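Adhesion G-protein coupled receptor G6 (Danio rerio, PDB 6V55) is an adhesion G protein-coupled receptor, also called Gpr126, whose calcium-binding, glycosylated extracellular region probably takes part in cell adhesion and the control of myelination. Local coordinates at residues 706-720 and 755-768. Residues are numbered along the deposited sequence; the frame is centred on the assembly and turned at random.
Sequences TIKNLQDPVRIEIAH and DSNSNRTVCLCNHL. With NAG (2-acetamido-2-deoxy-beta-D-glucopyranose), chain M.
Ile716 and Cys763 form a hydrogen-bonded pair at the middle of the antiparallel strands 714-719 and 760-765, with Cys763 N 2.6 Å from Ile716 O. Val714, Ile716 and Ile718 share the buried face with Thr761, Cys763 and Cys765. There Ile716 CB meets Cys763 CB at 4.2 Å, Val698 and Val651 pack against Ile716, and Cys763 and Cys765 are disulfide-bonded to Cys731 and Cys750.

The other face carries a salt-bridge network: Arg715 and Arg760 are partly exposed, Glu717 and Val762 buried beneath them. Glu717 OE1 accepts from Arg715 NH1 at 2.9 Å, on the anti side of the carboxylate, and weakly from Arg760 NH1 at 3.1 Å. With CG anti to the backbone N (chi1 -160°) and an extended chain, Arg715 runs over Val762, whose CG1 lies over one face of the guanidinium; Arg715 NH2 and Asp755 OD1 make a long salt bridge of 3.9 Å. A glutamine in place of Glu717 would probably leave the guanidinium groups of Arg715 and Arg760, like charges with NH2 and NH1 respectively 3.5 Å apart, without their shared carboxylate.

Beyond the strands, His720 N donates to Asn759 O and His720 ND1 to Ser758 O, both at 2.8 Å; Ser758 O lies near the ring plane, whereas ND1 stands above the Ser758 carbonyl plane. The adjacent turn carries a glycan on Asn759. A GPS-motif strand, itself tied by two disulfides within the motif, pairing antiparallel with an earlier strand is characteristic of the GAIN domain of adhesion receptors.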
loop_
_atom_site.group_PDB
_atom_site.type_symbol
_atom_site.label_atom_id
_atom_site.label_comp_id
_atom_site.label_asym_id
_atom_site.label_seq_id
_atom_site.Cartn_x
_atom_site.Cartn_y
_atom_site.Cartn_z
ATOM N N THR A 706 22.011 7.715 -50.636
ATOM C CA THR A 706 21.729 6.381 -51.161
ATOM C C THR A 706 22.605 6.107 -52.377
ATOM O O THR A 706 22.660 6.925 -53.296
ATOM C CB THR A 706 20.252 6.245 -51.547
ATOM O OG1 THR A 706 19.443 6.799 -50.502
ATOM C CG2 THR A 706 19.867 4.781 -51.743
ATOM N N ILE A 707 23.292 4.968 -52.375
ATOM C CA ILE A 707 24.082 4.546 -53.527
ATOM C C ILE A 707 23.141 3.837 -54.478
ATOM O O ILE A 707 22.499 2.872 -54.075
ATOM C CB ILE A 707 25.217 3.609 -53.110
ATOM C CG1 ILE A 707 26.126 4.286 -52.075
ATOM C CG2 ILE A 707 25.954 3.147 -54.347
ATOM C CD1 ILE A 707 27.427 3.537 -51.839
ATOM N N LYS A 708 23.046 4.311 -55.725
ATOM C CA LYS A 708 22.029 3.849 -56.657
ATOM C C LYS A 708 22.680 3.193 -57.861
ATOM O O LYS A 708 23.868 3.425 -58.137
ATOM C CB LYS A 708 21.131 4.992 -57.131
ATOM C CG LYS A 708 20.247 5.530 -56.038
ATOM C CD LYS A 708 19.230 6.541 -56.542
ATOM C CE LYS A 708 18.461 7.135 -55.359
ATOM N NZ LYS A 708 17.568 8.276 -55.739
ATOM N N ASN A 709 21.871 2.356 -58.552
ATOM C CA ASN A 709 22.189 1.768 -59.865
ATOM C C ASN A 709 23.504 0.992 -59.861
ATOM O O ASN A 709 24.391 1.248 -60.677
ATOM C CB ASN A 709 22.196 2.832 -60.974
ATOM C CG ASN A 709 20.771 3.270 -61.399
ATOM O OD1 ASN A 709 19.928 2.443 -61.784
ATOM N ND2 ASN A 709 20.515 4.572 -61.350
ATOM N N LEU A 710 23.638 0.080 -58.901
ATOM C CA LEU A 710 24.865 -0.699 -58.777
ATOM C C LEU A 710 24.981 -1.716 -59.917
ATOM O O LEU A 710 23.984 -2.146 -60.509
ATOM C CB LEU A 710 24.917 -1.413 -57.421
ATOM C CG LEU A 710 24.987 -0.585 -56.135
ATOM C CD1 LEU A 710 24.302 -1.318 -54.994
ATOM C CD2 LEU A 710 26.443 -0.290 -55.783
ATOM N N GLN A 711 26.220 -2.087 -60.242
ATOM C CA GLN A 711 26.429 -3.093 -61.279
ATOM C C GLN A 711 26.352 -4.507 -60.706
ATOM O O GLN A 711 25.908 -5.434 -61.398
ATOM C CB GLN A 711 27.773 -2.845 -61.972
ATOM C CG GLN A 711 28.127 -3.776 -63.141
ATOM C CD GLN A 711 29.616 -4.075 -63.191
ATOM O OE1 GLN A 711 30.435 -3.161 -63.308
ATOM N NE2 GLN A 711 29.975 -5.353 -63.046
ATOM N N ASP A 712 26.769 -4.688 -59.445
ATOM C CA ASP A 712 26.587 -5.925 -58.692
ATOM C C ASP A 712 25.698 -5.656 -57.493
ATOM O O ASP A 712 25.973 -4.720 -56.729
ATOM C CB ASP A 712 27.919 -6.501 -58.211
ATOM C CG ASP A 712 28.933 -6.592 -59.306
ATOM O OD1 ASP A 712 30.075 -6.141 -59.069
ATOM O OD2 ASP A 712 28.587 -7.096 -60.403
ATOM N N PRO A 713 24.665 -6.457 -57.271
ATOM C CA PRO A 713 23.637 -6.093 -56.295
ATOM C C PRO A 713 24.068 -6.329 -54.851
ATOM O O PRO A 713 25.068 -6.982 -54.562
ATOM C CB PRO A 713 22.473 -7.012 -56.667
ATOM C CG PRO A 713 23.144 -8.230 -57.241
ATOM C CD PRO A 713 24.360 -7.726 -57.959
ATOM N N VAL A 714 23.292 -5.731 -53.946
ATOM C CA VAL A 714 23.342 -6.050 -52.527
ATOM C C VAL A 714 22.527 -7.310 -52.296
ATOM O O VAL A 714 21.358 -7.383 -52.692
ATOM C CB VAL A 714 22.784 -4.887 -51.694
ATOM C CG1 VAL A 714 23.082 -5.088 -50.233
ATOM C CG2 VAL A 714 23.384 -3.591 -52.157
ATOM N N ARG A 715 23.125 -8.303 -51.649
ATOM C CA ARG A 715 22.387 -9.505 -51.279
ATOM C C ARG A 715 21.721 -9.249 -49.931
ATOM O O ARG A 715 22.397 -9.163 -48.903
ATOM C CB ARG A 715 23.314 -10.718 -51.233
ATOM C CG ARG A 715 22.614 -12.072 -51.322
ATOM C CD ARG A 715 23.551 -13.149 -50.824
ATOM N NE ARG A 715 22.967 -14.488 -50.811
ATOM C CZ ARG A 715 22.476 -15.088 -49.724
ATOM N NH1 ARG A 715 22.486 -14.473 -48.542
ATOM N NH2 ARG A 715 21.982 -16.319 -49.823
ATOM N N ILE A 716 20.399 -9.098 -49.936
ATOM C CA ILE A 716 19.614 -8.929 -48.716
ATOM C C ILE A 716 18.818 -10.205 -48.503
ATOM O O ILE A 716 17.945 -10.539 -49.312
ATOM C CB ILE A 716 18.665 -7.723 -48.806
ATOM C CG1 ILE A 716 19.404 -6.455 -49.263
ATOM C CG2 ILE A 716 17.848 -7.555 -47.510
ATOM C CD1 ILE A 716 20.005 -5.652 -48.170
ATOM N N GLU A 717 19.108 -10.915 -47.423
ATOM C CA GLU A 717 18.379 -12.130 -47.073
ATOM C C GLU A 717 17.631 -11.858 -45.783
ATOM O O GLU A 717 18.252 -11.478 -44.789
ATOM C CB GLU A 717 19.327 -13.327 -46.905
ATOM C CG GLU A 717 18.731 -14.526 -46.143
ATOM C CD GLU A 717 19.766 -15.604 -45.816
ATOM O OE1 GLU A 717 20.687 -15.823 -46.646
ATOM O OE2 GLU A 717 19.656 -16.227 -44.728
ATOM N N ILE A 718 16.306 -11.998 -45.800
ATOM C CA ILE A 718 15.511 -11.832 -44.585
ATOM C C ILE A 718 14.719 -13.107 -44.336
ATOM O O ILE A 718 14.155 -13.693 -45.267
ATOM C CB ILE A 718 14.556 -10.613 -44.625
ATOM C CG1 ILE A 718 15.133 -9.446 -45.418
ATOM C CG2 ILE A 718 14.307 -10.123 -43.219
ATOM C CD1 ILE A 718 14.160 -8.356 -45.671
ATOM N N ALA A 719 14.686 -13.533 -43.074
ATOM C CA ALA A 719 13.865 -14.657 -42.652
ATOM C C ALA A 719 12.398 -14.260 -42.630
ATOM O O ALA A 719 12.056 -13.130 -42.273
ATOM C CB ALA A 719 14.285 -15.131 -41.266
ATOM N N HIS A 720 11.533 -15.199 -43.010
ATOM C CA HIS A 720 10.097 -14.968 -42.993
ATOM C C HIS A 720 9.568 -14.958 -41.566
ATOM O O HIS A 720 10.195 -15.475 -40.635
ATOM C CB HIS A 720 9.370 -16.046 -43.778
ATOM C CG HIS A 720 9.792 -16.136 -45.206
ATOM N ND1 HIS A 720 9.680 -17.296 -45.941
ATOM C CD2 HIS A 720 10.319 -15.209 -46.040
ATOM C CE1 HIS A 720 10.115 -17.080 -47.169
ATOM N NE2 HIS A 720 10.503 -15.821 -47.256
ATOM N N ASP A 755 18.168 -18.468 -54.130
ATOM C CA ASP A 755 18.365 -19.234 -52.909
ATOM C C ASP A 755 17.154 -19.230 -51.987
ATOM O O ASP A 755 17.261 -19.695 -50.846
ATOM C CB ASP A 755 19.565 -18.685 -52.145
ATOM C CG ASP A 755 20.827 -18.750 -52.947
ATOM O OD1 ASP A 755 21.288 -17.670 -53.390
ATOM O OD2 ASP A 755 21.335 -19.880 -53.149
ATOM N N SER A 756 16.018 -18.705 -52.436
ATOM C CA SER A 756 14.895 -18.484 -51.537
ATOM C C SER A 756 14.090 -19.766 -51.366
ATOM O O SER A 756 13.772 -20.452 -52.342
ATOM C CB SER A 756 14.013 -17.354 -52.064
ATOM O OG SER A 756 14.809 -16.335 -52.649
ATOM N N ASN A 757 13.773 -20.094 -50.120
ATOM C CA ASN A 757 12.927 -21.246 -49.845
ATOM C C ASN A 757 11.667 -20.805 -49.105
ATOM O O ASN A 757 11.217 -19.664 -49.259
ATOM C CB ASN A 757 13.700 -22.291 -49.044
ATOM C CG ASN A 757 14.523 -21.673 -47.932
ATOM O OD1 ASN A 757 13.980 -21.155 -46.958
ATOM N ND2 ASN A 757 15.841 -21.725 -48.070
ATOM N N SER A 758 11.082 -21.697 -48.303
ATOM C CA SER A 758 9.868 -21.363 -47.565
ATOM C C SER A 758 10.156 -20.632 -46.257
ATOM O O SER A 758 9.234 -20.045 -45.675
ATOM C CB SER A 758 9.059 -22.635 -47.293
ATOM O OG SER A 758 9.891 -23.756 -47.072
ATOM N N ASN A 759 11.408 -20.649 -45.797
ATOM C CA ASN A 759 11.828 -20.013 -44.553
ATOM C C ASN A 759 12.450 -18.636 -44.749
ATOM O O ASN A 759 12.269 -17.760 -43.897
ATOM C CB ASN A 759 12.854 -20.890 -43.827
ATOM C CG ASN A 759 12.265 -22.168 -43.282
ATOM O OD1 ASN A 759 11.336 -22.747 -43.846
ATOM N ND2 ASN A 759 12.816 -22.613 -42.161
ATOM N N ARG A 760 13.200 -18.440 -45.831
ATOM C CA ARG A 760 13.927 -17.208 -46.097
ATOM C C ARG A 760 13.574 -16.706 -47.493
ATOM O O ARG A 760 13.063 -17.450 -48.334
ATOM C CB ARG A 760 15.441 -17.434 -46.000
ATOM C CG ARG A 760 15.930 -18.447 -47.038
ATOM C CD ARG A 760 17.365 -18.242 -47.470
ATOM N NE ARG A 760 18.004 -19.515 -47.779
ATOM C CZ ARG A 760 19.305 -19.663 -47.989
ATOM N NH1 ARG A 760 20.113 -18.613 -47.920
ATOM N NH2 ARG A 760 19.800 -20.865 -48.259
ATOM N N THR A 761 13.827 -15.421 -47.731
ATOM C CA THR A 761 13.847 -14.882 -49.084
ATOM C C THR A 761 15.160 -14.136 -49.259
ATOM O O THR A 761 15.590 -13.422 -48.346
ATOM C CB THR A 761 12.640 -13.971 -49.352
ATOM O OG1 THR A 761 11.441 -14.714 -49.124
ATOM C CG2 THR A 761 12.608 -13.473 -50.812
ATOM N N VAL A 762 15.821 -14.352 -50.399
ATOM C CA VAL A 762 17.028 -13.626 -50.772
ATOM C C VAL A 762 16.662 -12.596 -51.835
ATOM O O VAL A 762 16.028 -12.930 -52.842
ATOM C CB VAL A 762 18.115 -14.593 -51.275
ATOM C CG1 VAL A 762 19.294 -13.842 -51.890
ATOM C CG2 VAL A 762 18.593 -15.475 -50.132
ATOM N N CYS A 763 17.034 -11.340 -51.597
ATOM C CA CYS A 763 16.862 -10.254 -52.554
ATOM C C CYS A 763 18.200 -9.771 -53.080
ATOM O O CYS A 763 19.162 -9.588 -52.319
ATOM C CB CYS A 763 16.163 -9.052 -51.934
ATOM S SG CYS A 763 14.664 -9.496 -51.184
ATOM N N LEU A 764 18.224 -9.509 -54.371
ATOM C CA LEU A 764 19.297 -8.778 -55.021
ATOM C C LEU A 764 18.701 -7.422 -55.383
ATOM O O LEU A 764 17.845 -7.335 -56.269
ATOM C CB LEU A 764 19.803 -9.548 -56.237
ATOM C CG LEU A 764 20.004 -11.056 -55.999
ATOM C CD1 LEU A 764 20.305 -11.797 -57.295
ATOM C CD2 LEU A 764 21.080 -11.337 -54.942
ATOM N N CYS A 765 19.100 -6.382 -54.646
ATOM C CA CYS A 765 18.700 -5.005 -54.923
ATOM C C CYS A 765 19.901 -4.242 -55.473
ATOM O O CYS A 765 21.033 -4.477 -55.051
ATOM C CB CYS A 765 18.147 -4.311 -53.669
ATOM S SG CYS A 765 16.600 -5.054 -53.086
ATOM N N ASN A 766 19.654 -3.336 -56.419
ATOM C CA ASN A 766 20.727 -2.608 -57.088
ATOM C C ASN A 766 21.019 -1.266 -56.438
ATOM O O ASN A 766 21.735 -0.453 -57.028
ATOM C CB ASN A 766 20.401 -2.425 -58.584
ATOM C CG ASN A 766 19.282 -1.405 -58.848
ATOM O OD1 ASN A 766 18.409 -1.170 -58.009
ATOM N ND2 ASN A 766 19.290 -0.826 -60.049
ATOM N N HIS A 767 20.436 -0.996 -55.272
ATOM C CA HIS A 767 20.700 0.234 -54.546
ATOM C C HIS A 767 20.772 -0.045 -53.049
ATOM O O HIS A 767 20.238 -1.041 -52.561
ATOM C CB HIS A 767 19.647 1.320 -54.850
ATOM C CG HIS A 767 18.268 0.974 -54.388
ATOM N ND1 HIS A 767 17.420 0.170 -55.120
ATOM C CD2 HIS A 767 17.582 1.329 -53.274
ATOM C CE1 HIS A 767 16.273 0.040 -54.477
ATOM N NE2 HIS A 767 16.344 0.735 -53.355
ATOM N N LEU A 768 21.452 0.834 -52.317
ATOM C CA LEU A 768 21.583 0.645 -50.866
ATOM C C LEU A 768 21.404 1.935 -50.041
ATOM O O LEU A 768 22.157 2.907 -50.144
ATOM C CB LEU A 768 22.934 0.015 -50.523
ATOM C CG LEU A 768 23.005 -0.130 -49.003
ATOM C CD1 LEU A 768 22.177 -1.325 -48.525
ATOM C CD2 LEU A 768 24.435 -0.195 -48.532
HETATM C C1 NAG M . 12.451 -23.815 -41.445
HETATM C C2 NAG M . 11.155 -23.785 -40.608
HETATM C C3 NAG M . 11.022 -25.089 -39.805
HETATM C C4 NAG M . 11.158 -26.323 -40.699
HETATM C C5 NAG M . 12.416 -26.247 -41.577
HETATM C C6 NAG M . 12.497 -27.355 -42.605
HETATM C C7 NAG M . 10.254 -21.609 -39.856
HETATM C C8 NAG M . 10.348 -20.526 -38.819
HETATM N N2 NAG M . 11.110 -22.633 -39.715
HETATM O O3 NAG M . 9.765 -25.097 -39.137
HETATM O O4 NAG M . 11.248 -27.493 -39.892
HETATM O O5 NAG M . 12.454 -25.004 -42.302
HETATM O O6 NAG M . 13.452 -27.061 -43.616
HETATM O O7 NAG M . 9.446 -21.554 -40.785
#